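Long-range contacts in maltose-binding protein MalE1 (Thermotoga maritima, PDB 6DTU), which binds maltotetraose and probably hands malto-oligosaccharides to a carbohydrate transporter in the cell membrane: residues Trp341-Asp346 with Val366-Ala371; Tyr168-Thr173 with Asn180-Ala185; Lys45-Ala50 with Gly67-Asn72. One frame throughout, in Å; residues are numbered along the deposited sequence. Where two conformers were deposited one is given.

Interactions 1 and 2 are joined directly, their centres about 13 Å apart. I182 of interaction 2 leans on helix 358-374 of interaction 1, its CD1 3.5 Å from I369 CG2 and equally close to K370 CG, while V366 CG2 comes within 3.7 Å of A185 N. Of the three, interaction 1 holds pocket residues, W341 and A342, which touch the bound sugar. The V169 side chain is about 11 Å from a bound glucose, so interaction 2 stands back from the sugar. Interaction 3 stands apart, its centre about 20 Å from that of interaction 1 and about 24 Å from that of interaction 2, yet its E68 side chain comes to about 7 Å from the sugar.

Interaction 1 of 3, residues Trp341-Asp346 with Val366-Ala371; sequences WAAMND and VERIKA. With GLC (alpha-D-glucopyranose), chain C; GLC (alpha-D-glucopyranose), chain B.
In the antiparallel pair formed by helices 341-352 and 358-374, A343 and R368 carry most of the contact. The segment axes approach to 9.0 Å at 166°, a close spacing that fits the small A343 at the interface: its CB lies 3.6 Å from I369 CG1 and 3.7 Å from R368 CD. R368 leaves its helix with CG anti to the backbone N (chi1 175°) and stays extended to NE, which carries the guanidinium across the neighbouring helix. One face of that group lies over A343 CA, with A342 C nearer the rim. NH1 then gives D346 OD2 a salt bridge of 2.6 Å; the oxygen sits at the guanidinium edge, close to its plane, and takes the nearly straight N-H on its anti side. Periplasmic binding proteins hold their ligand in a cleft, here maltotetraose, and helix 341-352 helps to line it. W341 turns away from helix 358-374 and sets an indole face against the chain C glucose, CZ3 being 3.6 Å from its O5, while W341 CB meets O5 of the chain B glucose at 3.5 Å. A342 CB has R368 NH2 3.5 Å away and O6 of the chain B glucose at 3.8 Å.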
ATOM      1  N   TRP A 341     -11.176  -3.886  -5.999  1.00 14.90           N
ATOM      2  CA  TRP A 341     -10.389  -4.748  -5.124  1.00 14.43           C
ATOM      3  C   TRP A 341     -11.113  -6.046  -4.797  1.00 17.49           C
ATOM      4  O   TRP A 341     -10.518  -7.123  -4.857  1.00 16.63           O
ATOM      5  CB  TRP A 341     -10.078  -4.000  -3.831  1.00 13.70           C
ATOM      6  CG  TRP A 341      -9.361  -2.687  -4.030  1.00 16.76           C
ATOM      7  CD1 TRP A 341      -9.892  -1.439  -3.871  1.00 14.01           C
ATOM      8  CD2 TRP A 341      -7.984  -2.490  -4.389  1.00 16.17           C
ATOM      9  NE1 TRP A 341      -8.944  -0.485  -4.100  1.00 14.90           N
ATOM     10  CE2 TRP A 341      -7.759  -1.092  -4.422  1.00 14.78           C
ATOM     11  CE3 TRP A 341      -6.923  -3.357  -4.686  1.00 14.34           C
ATOM     12  CZ2 TRP A 341      -6.521  -0.538  -4.724  1.00 15.94           C
ATOM     13  CZ3 TRP A 341      -5.687  -2.809  -4.989  1.00 15.16           C
ATOM     14  CH2 TRP A 341      -5.501  -1.408  -5.024  1.00 15.47           C
ATOM     15  N   ALA A 342     -12.373  -5.955  -4.368  1.00 16.01           N
ATOM     16  CA  ALA A 342     -13.075  -7.152  -3.910  1.00 17.68           C
ATOM     17  C   ALA A 342     -13.295  -8.151  -5.045  1.00 15.93           C
ATOM     18  O   ALA A 342     -13.173  -9.361  -4.836  1.00 17.27           O
ATOM     19  CB  ALA A 342     -14.398  -6.780  -3.231  1.00 17.81           C
ATOM     20  N   ALA A 343     -13.648  -7.669  -6.243  1.00 15.20           N
ATOM     21  CA  ALA A 343     -13.809  -8.567  -7.390  1.00 16.22           C
ATOM     22  C   ALA A 343     -12.505  -9.282  -7.729  1.00 16.91           C
ATOM     23  O   ALA A 343     -12.497 -10.486  -8.005  1.00 18.23           O
ATOM     24  CB  ALA A 343     -14.290  -7.763  -8.599  1.00 17.37           C
ATOM     25  N   MET A 344     -11.383  -8.565  -7.684  1.00 15.69           N
ATOM     26  CA  MET A 344     -10.111  -9.190  -8.018  1.00 15.45           C
ATOM     27  C   MET A 344      -9.644 -10.146  -6.923  1.00 15.74           C
ATOM     28  O   MET A 344      -9.135 -11.232  -7.231  1.00 14.57           O
ATOM     29  CB  MET A 344      -9.066  -8.122  -8.319  1.00 15.03           C
ATOM     30  CG  MET A 344      -9.324  -7.343  -9.613  1.00 13.66           C
ATOM     31  SD  MET A 344      -9.380  -8.416 -11.064  1.00 17.87           S
ATOM     32  CE  MET A 344      -7.661  -8.872 -11.147  1.00 19.41           C
ATOM     33  N   ASN A 345      -9.835  -9.771  -5.649  1.00 14.93           N
ATOM     34  CA  ASN A 345      -9.523 -10.678  -4.549  1.00 13.20           C
ATOM     35  C   ASN A 345     -10.318 -11.965  -4.676  1.00 16.45           C
ATOM     36  O   ASN A 345      -9.782 -13.062  -4.478  1.00 16.67           O
ATOM     37  CB  ASN A 345      -9.852 -10.031  -3.202  1.00 15.67           C
ATOM     38  CG  ASN A 345      -8.881  -8.962  -2.804  1.00 14.49           C
ATOM     39  OD1 ASN A 345      -7.805  -8.801  -3.391  1.00 14.91           O
ATOM     40  ND2 ASN A 345      -9.233  -8.225  -1.781  1.00 16.50           N
ATOM     41  N   ASP A 346     -11.605 -11.848  -4.997  1.00 16.71           N
ATOM     42  CA  ASP A 346     -12.433 -13.035  -5.149  1.00 18.37           C
ATOM     43  C   ASP A 346     -11.933 -13.911  -6.291  1.00 16.64           C
ATOM     44  O   ASP A 346     -11.856 -15.143  -6.154  1.00 16.72           O
ATOM     45  CB  ASP A 346     -13.890 -12.613  -5.324  1.00 17.00           C
ATOM     46  CG  ASP A 346     -14.522 -12.131  -4.002  1.00 21.50           C
ATOM     47  OD1 ASP A 346     -13.866 -12.179  -2.938  1.00 23.19           O
ATOM     48  OD2 ASP A 346     -15.697 -11.712  -4.031  1.00 25.40           O
ATOM     49  N   VAL A 366     -13.950  -8.981 -14.234  1.00 18.97           N
ATOM     50  CA  VAL A 366     -14.139  -7.753 -15.000  1.00 18.45           C
ATOM     51  C   VAL A 366     -15.624  -7.470 -15.246  1.00 21.30           C
ATOM     52  O   VAL A 366     -16.066  -6.314 -15.182  1.00 18.68           O
ATOM     53  CB  VAL A 366     -13.295  -7.794 -16.289  1.00 18.56           C
ATOM     54  CG1 VAL A 366     -13.665  -6.672 -17.231  1.00 20.49           C
ATOM     55  CG2 VAL A 366     -11.800  -7.723 -15.952  1.00 20.05           C
ATOM     56  N   GLU A 367     -16.429  -8.507 -15.513  1.00 21.14           N
ATOM     57  CA  GLU A 367     -17.865  -8.269 -15.643  1.00 25.11           C
ATOM     58  C   GLU A 367     -18.462  -7.773 -14.333  1.00 23.12           C
ATOM     59  O   GLU A 367     -19.361  -6.922 -14.333  1.00 20.34           O
ATOM     60  CB  GLU A 367     -18.590  -9.546 -16.081  1.00 22.77           C
ATOM     61  CG  GLU A 367     -17.959 -10.263 -17.265  1.00 26.22           C
ATOM     62  CD  GLU A 367     -18.834 -11.373 -17.834  1.00 37.92           C
ATOM     63  OE1 GLU A 367     -18.788 -11.598 -19.064  1.00 41.53           O
ATOM     64  OE2 GLU A 367     -19.552 -12.035 -17.052  1.00 40.92           O
ATOM     65  N   ARG A 368     -17.949  -8.264 -13.208  1.00 19.38           N
ATOM     66  CA  ARG A 368     -18.420  -7.778 -11.922  1.00 21.14           C
ATOM     67  C   ARG A 368     -18.029  -6.324 -11.708  1.00 21.41           C
ATOM     68  O   ARG A 368     -18.865  -5.510 -11.313  1.00 20.68           O
ATOM     69  CB  ARG A 368     -17.900  -8.672 -10.796  1.00 20.00           C
ATOM     70  CG  ARG A 368     -18.239  -8.189  -9.409  1.00 22.54           C
ATOM     71  CD  ARG A 368     -17.707  -9.133  -8.343  1.00 24.38           C
ATOM     72  NE  ARG A 368     -17.591  -8.487  -7.037  1.00 25.65           N
ATOM     73  CZ  ARG A 368     -17.184  -9.112  -5.942  1.00 23.49           C
ATOM     74  NH1 ARG A 368     -16.862 -10.394  -6.006  1.00 22.75           N
ATOM     75  NH2 ARG A 368     -17.097  -8.462  -4.791  1.00 27.26           N
ATOM     76  N   ILE A 369     -16.784  -5.969 -12.030  1.00 18.72           N
ATOM     77  CA  ILE A 369     -16.325  -4.592 -11.841  1.00 17.11           C
ATOM     78  C   ILE A 369     -17.137  -3.642 -12.708  1.00 19.82           C
ATOM     79  O   ILE A 369     -17.581  -2.579 -12.253  1.00 18.79           O
ATOM     80  CB  ILE A 369     -14.828  -4.489 -12.167  1.00 17.19           C
ATOM     81  CG1 ILE A 369     -14.022  -5.368 -11.209  1.00 16.41           C
ATOM     82  CG2 ILE A 369     -14.377  -3.047 -12.092  1.00 18.19           C
ATOM     83  CD1 ILE A 369     -12.565  -5.543 -11.627  1.00 19.97           C
ATOM     84  N   LYS A 370     -17.337  -4.016 -13.975  1.00 18.98           N
ATOM     85  CA  LYS A 370     -18.062  -3.162 -14.910  1.00 21.39           C
ATOM     86  C   LYS A 370     -19.501  -2.952 -14.457  1.00 20.99           C
ATOM     87  O   LYS A 370     -20.004  -1.823 -14.450  1.00 20.83           O
ATOM     88  CB  LYS A 370     -18.040  -3.787 -16.309  1.00 20.75           C
ATOM     89  CG  LYS A 370     -16.674  -3.808 -16.965  1.00 25.35           C
ATOM     90  CD  LYS A 370     -16.724  -4.301 -18.396  1.00 29.74           C
ATOM     91  CE  LYS A 370     -17.216  -3.197 -19.317  1.00 30.74           C
ATOM     92  NZ  LYS A 370     -16.239  -2.053 -19.406  1.00 25.95           N
ATOM     93  N   ALA A 371     -20.172  -4.028 -14.047  1.00 19.29           N
ATOM     94  CA  ALA A 371     -21.560  -3.896 -13.622  1.00 23.85           C
ATOM     95  C   ALA A 371     -21.669  -2.956 -12.433  1.00 24.08           C
ATOM     96  O   ALA A 371     -22.576  -2.119 -12.367  1.00 28.86           O
ATOM     97  CB  ALA A 371     -22.154  -5.273 -13.315  1.00 23.74           C
TER
HETATM   98  C1  GLC C   3      -4.609  -1.275  -0.971  1.00 13.65           C
HETATM   99  C2  GLC C   3      -5.538  -0.128  -1.021  1.00 12.84           C
HETATM  100  C3  GLC C   3      -6.745  -0.354  -0.163  1.00 13.47           C
HETATM  101  C4  GLC C   3      -7.497  -1.559  -0.572  1.00 14.09           C
HETATM  102  C5  GLC C   3      -6.586  -2.811  -0.526  1.00 14.09           C
HETATM  103  C6  GLC C   3      -7.217  -3.947  -1.059  1.00 12.87           C
HETATM  104  O2  GLC C   3      -4.841   1.055  -0.535  1.00 14.74           O
HETATM  105  O3  GLC C   3      -7.622   0.814  -0.242  1.00 14.87           O
HETATM  106  O4  GLC C   3      -8.589  -1.741   0.370  1.00 14.08           O
HETATM  107  O5  GLC C   3      -5.313  -2.509  -1.380  1.00 13.14           O
HETATM  108  O6  GLC C   3      -6.337  -5.042  -0.927  1.00 17.47           O
HETATM  109  C1  GLC B   4      -9.857  -1.409  -0.158  1.00 15.45           C
HETATM  110  C2  GLC B   4     -10.648  -0.756   0.906  1.00 14.03           C
HETATM  111  C3  GLC B   4     -11.012  -1.724   1.966  1.00 15.58           C
HETATM  112  C4  GLC B   4     -11.756  -2.906   1.428  1.00 18.96           C
HETATM  113  C5  GLC B   4     -10.890  -3.678   0.406  1.00 15.97           C
HETATM  114  C6  GLC B   4     -11.559  -4.793  -0.203  1.00 20.45           C
HETATM  115  O2  GLC B   4      -9.830   0.347   1.494  1.00 16.85           O
HETATM  116  O3  GLC B   4     -11.846  -1.011   2.934  1.00 18.17           O
HETATM  117  O4  GLC B   4     -12.104  -3.777   2.514  1.00 21.96           O
HETATM  118  O5  GLC B   4     -10.521  -2.632  -0.670  1.00 18.28           O
HETATM  119  O6  GLC B   4     -12.707  -4.333  -0.877  1.00 23.61           O

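Interaction 2 of 3, residues Tyr168-Thr173 with Asn180-Ala185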
ATOM      1  N   TYR A 168      -3.872  -4.055 -16.910  1.00 15.87           N
ATOM      2  CA  TYR A 168      -4.051  -2.707 -16.366  1.00 17.66           C
ATOM      3  C   TYR A 168      -5.422  -2.630 -15.712  1.00 19.25           C
ATOM      4  O   TYR A 168      -6.303  -3.436 -16.007  1.00 17.70           O
ATOM      5  CB  TYR A 168      -3.853  -1.613 -17.429  1.00 19.24           C
ATOM      6  CG  TYR A 168      -4.746  -1.746 -18.650  1.00 21.47           C
ATOM      7  CD1 TYR A 168      -6.046  -1.249 -18.643  1.00 19.39           C
ATOM      8  CD2 TYR A 168      -4.290  -2.361 -19.807  1.00 20.20           C
ATOM      9  CE1 TYR A 168      -6.873  -1.369 -19.762  1.00 19.73           C
ATOM     10  CE2 TYR A 168      -5.111  -2.481 -20.921  1.00 18.67           C
ATOM     11  CZ  TYR A 168      -6.394  -1.991 -20.890  1.00 18.63           C
ATOM     12  OH  TYR A 168      -7.191  -2.126 -22.000  1.00 21.09           O
ATOM     13  N   VAL A 169      -5.587  -1.669 -14.797  1.00 16.89           N
ATOM     14  CA  VAL A 169      -6.887  -1.477 -14.155  1.00 17.73           C
ATOM     15  C   VAL A 169      -7.798  -0.736 -15.124  1.00 18.49           C
ATOM     16  O   VAL A 169      -8.671  -1.339 -15.754  1.00 16.96           O
ATOM     17  CB  VAL A 169      -6.776  -0.739 -12.804  1.00 17.04           C
ATOM     18  CG1 VAL A 169      -8.155  -0.677 -12.117  1.00 15.87           C
ATOM     19  CG2 VAL A 169      -5.757  -1.429 -11.911  1.00 19.31           C
ATOM     20  N   PHE A 170      -7.581   0.568 -15.266  1.00 17.73           N
ATOM     21  CA  PHE A 170      -8.301   1.412 -16.202  1.00 19.23           C
ATOM     22  C   PHE A 170      -7.293   1.920 -17.223  1.00 18.48           C
ATOM     23  O   PHE A 170      -6.178   2.321 -16.859  1.00 20.45           O
ATOM     24  CB  PHE A 170      -8.926   2.609 -15.455  1.00 17.48           C
ATOM     25  CG  PHE A 170      -9.859   2.216 -14.317  1.00 18.16           C
ATOM     26  CD1 PHE A 170     -10.897   1.338 -14.529  1.00 17.56           C
ATOM     27  CD2 PHE A 170      -9.694   2.747 -13.046  1.00 21.37           C
ATOM     28  CE1 PHE A 170     -11.763   0.986 -13.492  1.00 17.49           C
ATOM     29  CE2 PHE A 170     -10.543   2.388 -11.993  1.00 19.22           C
ATOM     30  CZ  PHE A 170     -11.578   1.513 -12.214  1.00 17.43           C
ATOM     31  N   LYS A 171      -7.682   1.913 -18.495  1.00 18.22           N
ATOM     32  CA  LYS A 171      -6.751   2.283 -19.550  1.00 19.77           C
ATOM     33  C   LYS A 171      -6.283   3.718 -19.363  1.00 19.11           C
ATOM     34  O   LYS A 171      -7.091   4.634 -19.186  1.00 20.23           O
ATOM     35  CB  LYS A 171      -7.412   2.113 -20.920  1.00 21.32           C
ATOM     36  CG  LYS A 171      -6.472   2.344 -22.109  1.00 22.21           C
ATOM     37  CD  LYS A 171      -5.427   1.247 -22.210  1.00 25.97           C
ATOM     38  CE  LYS A 171      -4.488   1.488 -23.373  1.00 30.24           C
ATOM     39  NZ  LYS A 171      -3.760   0.245 -23.744  1.00 33.46           N
ATOM     40  N   GLN A 172      -4.970   3.900 -19.350  1.00 20.73           N
ATOM     41  CA  GLN A 172      -4.393   5.232 -19.295  1.00 24.91           C
ATOM     42  C   GLN A 172      -4.461   5.819 -20.700  1.00 28.61           C
ATOM     43  O   GLN A 172      -3.913   5.237 -21.643  1.00 28.10           O
ATOM     44  CB  GLN A 172      -2.945   5.158 -18.810  1.00 26.02           C
ATOM     45  CG  GLN A 172      -2.275   6.521 -18.643  1.00 32.04           C
ATOM     46  CD  GLN A 172      -2.996   7.396 -17.632  1.00 29.88           C
ATOM     47  OE1 GLN A 172      -2.903   7.169 -16.425  1.00 35.46           O
ATOM     48  NE2 GLN A 172      -3.728   8.396 -18.121  1.00 27.96           N
ATOM     49  N   THR A 173      -5.189   6.920 -20.854  1.00 28.64           N
ATOM     50  CA  THR A 173      -5.300   7.636 -22.118  1.00 29.77           C
ATOM     51  C   THR A 173      -4.792   9.061 -21.931  1.00 27.61           C
ATOM     52  O   THR A 173      -4.531   9.510 -20.812  1.00 27.79           O
ATOM     53  CB  THR A 173      -6.745   7.663 -22.629  1.00 28.46           C
ATOM     54  OG1 THR A 173      -7.466   8.705 -21.968  1.00 27.22           O
ATOM     55  CG2 THR A 173      -7.439   6.339 -22.347  1.00 28.20           C
ATOM     56  N   ASN A 180     -14.166   2.816 -18.427  1.00 21.07           N
ATOM     57  CA  ASN A 180     -14.923   1.863 -19.225  0.61 23.18           C
ATOM     58  C   ASN A 180     -14.034   0.887 -19.976  1.00 23.52           C
ATOM     59  O   ASN A 180     -14.549  -0.001 -20.659  1.00 24.38           O
ATOM     60  CB  ASN A 180     -15.851   2.591 -20.195  0.61 26.11           C
ATOM     61  CG  ASN A 180     -17.046   3.184 -19.501  0.61 25.37           C
ATOM     62  OD1 ASN A 180     -16.956   4.240 -18.878  0.61 30.48           O
ATOM     63  ND2 ASN A 180     -18.180   2.507 -19.601  0.61 27.91           N
ATOM     64  N   ASP A 181     -12.719   1.013 -19.842  1.00 20.56           N
ATOM     65  CA  ASP A 181     -11.754   0.144 -20.506  1.00 20.46           C
ATOM     66  C   ASP A 181     -10.934  -0.510 -19.406  1.00 19.10           C
ATOM     67  O   ASP A 181      -9.964   0.065 -18.913  1.00 19.80           O
ATOM     68  CB  ASP A 181     -10.906   0.942 -21.494  1.00 19.43           C
ATOM     69  CG  ASP A 181      -9.889   0.085 -22.239  1.00 20.28           C
ATOM     70  OD1 ASP A 181      -9.575  -1.037 -21.799  1.00 19.49           O
ATOM     71  OD2 ASP A 181      -9.392   0.546 -23.276  1.00 21.49           O
ATOM     72  N   ILE A 182     -11.329  -1.721 -19.032  1.00 20.92           N
ATOM     73  CA  ILE A 182     -10.710  -2.444 -17.928  1.00 20.28           C
ATOM     74  C   ILE A 182      -9.795  -3.520 -18.499  1.00 20.39           C
ATOM     75  O   ILE A 182     -10.190  -4.256 -19.407  1.00 20.50           O
ATOM     76  CB  ILE A 182     -11.784  -3.029 -16.996  1.00 17.42           C
ATOM     77  CG1 ILE A 182     -12.621  -1.902 -16.391  1.00 20.65           C
ATOM     78  CG2 ILE A 182     -11.158  -3.850 -15.876  1.00 20.27           C
ATOM     79  CD1 ILE A 182     -13.755  -2.415 -15.523  1.00 23.32           C
ATOM     80  N   GLY A 183      -8.561  -3.611 -17.981  1.00 16.66           N
ATOM     81  CA  GLY A 183      -7.605  -4.552 -18.547  1.00 19.58           C
ATOM     82  C   GLY A 183      -7.174  -5.679 -17.628  1.00 17.34           C
ATOM     83  O   GLY A 183      -6.098  -6.269 -17.792  1.00 17.99           O
ATOM     84  N   LEU A 184      -8.017  -6.018 -16.669  1.00 16.25           N
ATOM     85  CA  LEU A 184      -7.676  -7.034 -15.689  1.00 17.23           C
ATOM     86  C   LEU A 184      -8.007  -8.445 -16.152  1.00 18.15           C
ATOM     87  O   LEU A 184      -7.871  -9.386 -15.364  1.00 17.90           O
ATOM     88  CB  LEU A 184      -8.361  -6.719 -14.357  1.00 21.41           C
ATOM     89  CG  LEU A 184      -7.890  -5.395 -13.770  1.00 19.35           C
ATOM     90  CD1 LEU A 184      -8.768  -5.049 -12.583  1.00 17.07           C
ATOM     91  CD2 LEU A 184      -6.439  -5.483 -13.348  1.00 19.10           C
ATOM     92  N   ALA A 185      -8.482  -8.606 -17.392  1.00 18.76           N
ATOM     93  CA  ALA A 185      -8.655  -9.924 -17.992  1.00 17.76           C
ATOM     94  C   ALA A 185      -8.107  -9.961 -19.412  1.00 18.90           C
ATOM     95  O   ALA A 185      -8.520 -10.815 -20.202  1.00 18.16           O
ATOM     96  CB  ALA A 185     -10.112 -10.392 -17.974  1.00 19.94           C
TER
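Y168 and D181 meet through the tyrosine hydroxyl, which gives a short hydrogen bond from OH to D181 OD1, 2.6 Å long. The carboxylate oxygen takes it on the syn side, 27° out of its own plane, and the two side chains cross at about a right angle. Y168 reaches D181 from the crowded position, with CG between the backbone N and the carbonyl carbon (chi1 56°), and this lays the ring across the neighbouring strand. One ring face rests on the backbone of G183 in a CH-pi contact, CA standing 3.6 Å from the ring centroid. A side chain on G183 could not be accommodated with the ring in this place, since a CB would fall 2.6 Å from Y168 CD1. The opposite face carries K171 CD, so the ring is sandwiched. With a valine in place of Y168, D181 OD1 would probably lose its hydroxyl partner and a gap would open between G183 and the K171 side chain.

The segments belong to a small three-stranded antiparallel sheet in which strand 168-173 is central and turns a corner at V169 and F170. Around the corner G183 N donates to V169 O at 3.2 Å, and K171 N to D181 O at 3.0 Å. Away from the tyrosine, the edge of the F170 ring touches I182 CG1, and V169 CG2 faces L184 CD2 more loosely.

D181 OD2 lies 3.5 Å from K171 CB, while the ammonium group of K171 stays clear of it. The hydroxyl, rather than a salt bridge with K171, thus secures the carboxylate within this pair of segments, and the nearby positive charge would probably favour its ionised form only modestly.

Interaction 3 of 3, residues Lys45-Ala50 with Gly67-Asn72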
ATOM      1  N   LYS A  45     -15.046   1.689   7.783  1.00 17.31           N
ATOM      2  CA  LYS A  45     -15.528   2.268   9.029  1.00 13.98           C
ATOM      3  C   LYS A  45     -15.845   3.747   8.855  1.00 14.31           C
ATOM      4  O   LYS A  45     -16.824   4.251   9.417  1.00 15.72           O
ATOM      5  CB  LYS A  45     -14.499   2.055  10.139  1.00 14.38           C
ATOM      6  CG  LYS A  45     -14.977   2.406  11.548  1.00 24.62           C
ATOM      7  CD  LYS A  45     -13.830   2.364  12.550  1.00 25.06           C
ATOM      8  CE  LYS A  45     -14.315   2.641  13.976  1.00 25.26           C
ATOM      9  NZ  LYS A  45     -15.127   1.533  14.525  1.00 34.86           N
ATOM     10  N   PHE A  46     -15.014   4.467   8.086  1.00 14.01           N
ATOM     11  CA  PHE A  46     -15.232   5.897   7.904  1.00 14.17           C
ATOM     12  C   PHE A  46     -16.472   6.159   7.052  1.00 15.67           C
ATOM     13  O   PHE A  46     -17.255   7.065   7.346  1.00 14.32           O
ATOM     14  CB  PHE A  46     -13.973   6.506   7.285  1.00 15.40           C
ATOM     15  CG  PHE A  46     -13.974   7.994   7.274  1.00 13.55           C
ATOM     16  CD1 PHE A  46     -13.782   8.707   8.448  1.00 14.85           C
ATOM     17  CD2 PHE A  46     -14.135   8.689   6.081  1.00 14.04           C
ATOM     18  CE1 PHE A  46     -13.771  10.079   8.448  1.00 17.86           C
ATOM     19  CE2 PHE A  46     -14.130  10.070   6.087  1.00 16.12           C
ATOM     20  CZ  PHE A  46     -13.938  10.758   7.273  1.00 14.46           C
ATOM     21  N   LEU A  47     -16.675   5.359   6.010  1.00 16.30           N
ATOM     22  CA  LEU A  47     -17.893   5.498   5.211  1.00 16.03           C
ATOM     23  C   LEU A  47     -19.130   5.314   6.073  1.00 17.60           C
ATOM     24  O   LEU A  47     -20.146   5.985   5.866  1.00 16.96           O
ATOM     25  CB  LEU A  47     -17.882   4.472   4.076  1.00 15.95           C
ATOM     26  CG  LEU A  47     -16.911   4.753   2.928  1.00 16.58           C
ATOM     27  CD1 LEU A  47     -16.713   3.488   2.071  1.00 19.06           C
ATOM     28  CD2 LEU A  47     -17.459   5.856   2.099  1.00 17.86           C
ATOM     29  N   THR A  48     -19.068   4.402   7.035  1.00 14.59           N
ATOM     30  CA  THR A  48     -20.212   4.170   7.906  1.00 16.48           C
ATOM     31  C   THR A  48     -20.326   5.259   8.972  1.00 15.54           C
ATOM     32  O   THR A  48     -21.412   5.805   9.196  1.00 17.10           O
ATOM     33  CB  THR A  48     -20.074   2.804   8.590  1.00 16.94           C
ATOM     34  OG1 THR A  48     -20.068   1.758   7.609  1.00 20.17           O
ATOM     35  CG2 THR A  48     -21.237   2.571   9.550  1.00 18.66           C
ATOM     36  N   ALA A  49     -19.219   5.592   9.639  1.00 15.89           N
ATOM     37  CA  ALA A  49     -19.289   6.439  10.822  1.00 17.43           C
ATOM     38  C   ALA A  49     -19.336   7.933  10.496  1.00 15.91           C
ATOM     39  O   ALA A  49     -19.930   8.713  11.248  1.00 17.95           O
ATOM     40  CB  ALA A  49     -18.108   6.147  11.752  1.00 16.47           C
ATOM     41  N   ALA A  50     -18.667   8.371   9.433  1.00 13.84           N
ATOM     42  CA  ALA A  50     -18.604   9.809   9.174  1.00 15.25           C
ATOM     43  C   ALA A  50     -19.971  10.461   9.008  1.00 17.22           C
ATOM     44  O   ALA A  50     -20.222  11.488   9.662  1.00 17.28           O
ATOM     45  CB  ALA A  50     -17.616  10.136   8.046  1.00 17.12           C
ATOM     46  N   GLY A  67     -10.715   9.776  -4.321  1.00 15.64           N
ATOM     47  CA  GLY A  67     -11.849  10.081  -5.186  1.00 16.20           C
ATOM     48  C   GLY A  67     -13.189   9.679  -4.597  1.00 17.21           C
ATOM     49  O   GLY A  67     -14.137  10.467  -4.585  1.00 17.97           O
ATOM     50  N   GLU A  68     -13.286   8.447  -4.089  1.00 14.40           N
ATOM     51  CA  GLU A  68     -14.529   8.007  -3.463  1.00 15.62           C
ATOM     52  C   GLU A  68     -14.911   8.913  -2.292  1.00 15.88           C
ATOM     53  O   GLU A  68     -16.065   9.338  -2.172  1.00 16.23           O
ATOM     54  CB  GLU A  68     -14.398   6.551  -3.019  1.00 16.35           C
ATOM     55  CG  GLU A  68     -15.645   6.010  -2.328  1.00 18.51           C
ATOM     56  CD  GLU A  68     -15.472   4.612  -1.784  1.00 16.94           C
ATOM     57  OE1 GLU A  68     -14.323   4.128  -1.669  1.00 18.77           O
ATOM     58  OE2 GLU A  68     -16.497   3.992  -1.444  1.00 22.25           O
ATOM     59  N   LEU A  69     -13.961   9.203  -1.396  1.00 15.64           N
ATOM     60  CA  LEU A  69     -14.304  10.014  -0.238  1.00 16.66           C
ATOM     61  C   LEU A  69     -14.629  11.459  -0.618  1.00 16.56           C
ATOM     62  O   LEU A  69     -15.496  12.078   0.007  1.00 17.21           O
ATOM     63  CB  LEU A  69     -13.205   9.925   0.814  1.00 14.00           C
ATOM     64  CG  LEU A  69     -13.006   8.527   1.387  1.00 14.77           C
ATOM     65  CD1 LEU A  69     -11.858   8.533   2.384  1.00 13.85           C
ATOM     66  CD2 LEU A  69     -14.265   7.942   2.031  1.00 18.97           C
ATOM     67  N   ALA A  70     -13.972  12.001  -1.646  1.00 13.77           N
ATOM     68  CA  ALA A  70     -14.217  13.389  -2.035  1.00 15.58           C
ATOM     69  C   ALA A  70     -15.578  13.548  -2.696  1.00 18.64           C
ATOM     70  O   ALA A  70     -16.311  14.499  -2.399  1.00 20.30           O
ATOM     71  CB  ALA A  70     -13.102  13.879  -2.955  1.00 19.01           C
ATOM     72  N   VAL A  71     -15.929  12.639  -3.612  1.00 16.75           N
ATOM     73  CA  VAL A  71     -17.203  12.773  -4.317  1.00 20.49           C
ATOM     74  C   VAL A  71     -18.374  12.510  -3.382  1.00 20.80           C
ATOM     75  O   VAL A  71     -19.480  13.016  -3.613  1.00 23.03           O
ATOM     76  CB  VAL A  71     -17.277  11.879  -5.566  1.00 22.66           C
ATOM     77  CG1 VAL A  71     -16.113  12.157  -6.491  1.00 26.31           C
ATOM     78  CG2 VAL A  71     -17.355  10.430  -5.184  1.00 20.21           C
ATOM     79  N   ASN A  72     -18.170  11.706  -2.338  1.00 18.42           N
ATOM     80  CA  ASN A  72     -19.193  11.486  -1.323  1.00 21.12           C
ATOM     81  C   ASN A  72     -19.247  12.622  -0.307  1.00 19.28           C
ATOM     82  O   ASN A  72     -20.071  12.568   0.614  1.00 22.18           O
ATOM     83  CB  ASN A  72     -18.946  10.173  -0.564  1.00 22.62           C
ATOM     84  CG  ASN A  72     -19.018   8.928  -1.452  1.00 27.10           C
ATOM     85  OD1 ASN A  72     -19.524   8.959  -2.572  1.00 28.92           O
ATOM     86  ND2 ASN A  72     -18.499   7.815  -0.934  1.00 31.26           N
TER
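E68 is held by a salt bridge from its OE1 to K43 NZ, earlier on the same helix as L47, and its other oxygen, OE2, lies 3.6 Å from L47 CD1. The acid thereby links helix 66-71 to helix 39-49. Both are helices of an alpha/beta lobe of the periplasmic binding protein fold: the chain leaves helix 39-49, passes through strand 58-62 of the sheet and enters helix 66-71. The two short segments run almost parallel, 9° apart, but their axes stay 11.8 Å from each other, a wide spacing bridged by large side chains.

L47 does most of the bridging. With CG anti to the carbonyl carbon (chi1 -73°), its branch extends toward the second helix and divides: CD1 goes to the E68 carboxylate and CD2 to L69 CD2, 3.8 Å away. Deeper in, F46 turns the edge of its ring to the same L69 methyl, CD2 to CD2 at 4.1 Å, while one ring face is covered by A50 CB of its own segment. F46 and L69 both rest on I59 of strand 58-62, so this apolar layer seats the two helices on the sheet. N72, just past the end of helix 66-71, brings its amide nitrogen to the same leucine that meets E68, ND2 standing 3.8 Å from L47 CD2.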